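Local coordinates for CytC3 (Streptomyces, PDB 3GJA), which is a nonheme iron halogenase that probably chlorinates an unactivated carbon of an amino acid tethered to a carrier protein, at residues D88-G91 against S92-R96. Sequence-based numbering, arbitrary orientation.
Sequences DRVG and SLIGR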
ATOM      1  N   ASP A  88     -11.476   6.333  -4.557  1.00 39.25           N
ATOM      2  CA  ASP A  88     -12.078   7.659  -4.462  1.00 41.43           C
ATOM      3  C   ASP A  88     -11.416   8.470  -3.350  1.00 41.47           C
ATOM      4  O   ASP A  88     -11.245   9.683  -3.471  1.00 41.06           O
ATOM      5  CB  ASP A  88     -13.584   7.584  -4.184  1.00 43.92           C
ATOM      6  CG  ASP A  88     -14.371   6.992  -5.340  1.00 44.16           C
ATOM      7  OD1 ASP A  88     -13.845   6.954  -6.471  1.00 42.89           O
ATOM      8  OD2 ASP A  88     -15.527   6.577  -5.105  1.00 45.39           O
ATOM      9  N   ARG A  89     -11.048   7.802  -2.260  1.00 42.34           N
ATOM     10  CA  ARG A  89     -10.422   8.502  -1.145  1.00 41.90           C
ATOM     11  C   ARG A  89      -8.988   8.907  -1.455  1.00 41.02           C
ATOM     12  O   ARG A  89      -8.592  10.037  -1.174  1.00 40.95           O
ATOM     13  CB  ARG A  89     -10.500   7.659   0.133  1.00 42.92           C
ATOM     14  CG  ARG A  89     -11.886   7.715   0.778  1.00 45.96           C
ATOM     15  CD  ARG A  89     -11.954   7.036   2.134  1.00 44.71           C
ATOM     16  NE  ARG A  89     -12.642   5.759   2.047  1.00 49.64           N
ATOM     17  CZ  ARG A  89     -13.741   5.440   2.725  1.00 46.51           C
ATOM     18  NH1 ARG A  89     -14.297   6.301   3.558  1.00 46.51           N
ATOM     19  NH2 ARG A  89     -14.288   4.251   2.556  1.00 48.24           N
ATOM     20  N   VAL A  90      -8.212   8.005  -2.045  1.00 40.00           N
ATOM     21  CA  VAL A  90      -6.838   8.342  -2.386  1.00 39.52           C
ATOM     22  C   VAL A  90      -6.867   9.467  -3.423  1.00 41.13           C
ATOM     23  O   VAL A  90      -6.093  10.424  -3.341  1.00 40.34           O
ATOM     24  CB  VAL A  90      -6.087   7.136  -2.982  1.00 38.50           C
ATOM     25  CG1 VAL A  90      -4.703   7.567  -3.455  1.00 34.26           C
ATOM     26  CG2 VAL A  90      -5.965   6.037  -1.940  1.00 36.45           C
ATOM     27  N   GLY A  91      -7.779   9.339  -4.385  1.00 42.54           N
ATOM     28  CA  GLY A  91      -7.923  10.328  -5.440  1.00 41.74           C
ATOM     29  C   GLY A  91      -8.202  11.725  -4.925  1.00 43.02           C
ATOM     30  O   GLY A  91      -7.782  12.704  -5.534  1.00 41.07           O
ATOM     31  N   SER A  92      -8.924  11.826  -3.814  1.00 43.11           N
ATOM     32  CA  SER A  92      -9.225  13.123  -3.224  1.00 44.24           C
ATOM     33  C   SER A  92      -7.943  13.749  -2.675  1.00 45.58           C
ATOM     34  O   SER A  92      -7.887  14.954  -2.429  1.00 46.81           O
ATOM     35  CB  SER A  92     -10.212  12.968  -2.069  1.00 43.75           C
ATOM     36  OG  SER A  92     -11.321  12.180  -2.442  1.00 49.08           O
ATOM     37  N   LEU A  93      -6.916  12.928  -2.485  1.00 44.78           N
ATOM     38  CA  LEU A  93      -5.656  13.398  -1.924  1.00 44.59           C
ATOM     39  C   LEU A  93      -4.570  13.721  -2.931  1.00 43.48           C
ATOM     40  O   LEU A  93      -3.925  14.764  -2.841  1.00 42.71           O
ATOM     41  CB  LEU A  93      -5.119  12.363  -0.930  1.00 45.47           C
ATOM     42  CG  LEU A  93      -5.605  12.356   0.526  1.00 46.02           C
ATOM     43  CD1 LEU A  93      -7.048  12.765   0.636  1.00 46.07           C
ATOM     44  CD2 LEU A  93      -5.386  10.962   1.098  1.00 44.82           C
ATOM     45  N   ILE A  94      -4.358  12.832  -3.891  1.00 44.02           N
ATOM     46  CA  ILE A  94      -3.309  13.057  -4.873  1.00 43.38           C
ATOM     47  C   ILE A  94      -3.750  13.037  -6.338  1.00 45.58           C
ATOM     48  O   ILE A  94      -2.909  12.972  -7.236  1.00 45.78           O
ATOM     49  CB  ILE A  94      -2.162  12.045  -4.674  1.00 42.23           C
ATOM     50  CG1 ILE A  94      -2.693  10.614  -4.785  1.00 40.46           C
ATOM     51  CG2 ILE A  94      -1.528  12.253  -3.298  1.00 42.26           C
ATOM     52  CD1 ILE A  94      -1.602   9.561  -4.768  1.00 37.54           C
ATOM     53  N   GLY A  95      -5.059  13.087  -6.579  1.00 44.98           N
ATOM     54  CA  GLY A  95      -5.546  13.113  -7.949  1.00 46.84           C
ATOM     55  C   GLY A  95      -6.252  11.870  -8.452  1.00 48.18           C
ATOM     56  O   GLY A  95      -5.956  10.759  -8.015  1.00 48.70           O
ATOM     57  N   ARG A  96      -7.180  12.058  -9.390  1.00 49.23           N
ATOM     58  CA  ARG A  96      -7.942  10.945  -9.947  1.00 50.66           C
ATOM     59  C   ARG A  96      -7.214  10.090 -10.976  1.00 48.78           C
ATOM     60  O   ARG A  96      -7.695   9.021 -11.335  1.00 49.23           O
ATOM     61  CB  ARG A  96      -9.262  11.438 -10.533  1.00 53.58           C
ATOM     62  CG  ARG A  96     -10.373  11.538  -9.506  1.00 58.38           C
ATOM     63  CD  ARG A  96     -10.071  12.590  -8.461  1.00 62.67           C
ATOM     64  NE  ARG A  96     -11.152  12.703  -7.485  1.00 67.36           N
ATOM     65  CZ  ARG A  96     -11.245  13.675  -6.580  1.00 69.00           C
ATOM     66  NH1 ARG A  96     -10.320  14.628  -6.525  1.00 69.08           N
ATOM     67  NH2 ARG A  96     -12.263  13.693  -5.730  1.00 70.03           N
TER
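Val-90 O accepts two backbone donors, Ile-94 N (3.0 Å) and Leu-93 N (2.8 Å), as the helix runs out. Asp-88 O is likewise gripped twice. Ser-92 N reaches it at 3.2 Å, and Ser-92 OG donates to it at 2.7 Å, tilted modestly from the carbonyl plane; chi1 of -49° sets the hydroxyl beside its own backbone N and turns it back up the helix. The same OG takes a hydrogen bond from Phe-12 N, so an alanine here would probably leave that amide without this acceptor and Asp-88 O with one of its two donors. Val-90 and Ile-94 project side by side, CG1 to CG1 at 3.9 Å, and lay the last turns of helix 84-94 on the antiparallel sheet of this cupin-type barrel, touching Ile-147. At the C-terminal end Gly-95, with phi of 110°, leaves the helix, its N bonded to Gly-91 O at 2.9 Å. Gly-91 CA in turn makes a CH···O contact with Gly-95 O at 3.3 Å. Bent at chi2, Arg-96 folds back so that one guanidinium face lies, near its rim, over the Gly-91 carbonyl, with NH1 3.3 Å from Gly-91 O but poorly angled for a hydrogen bond.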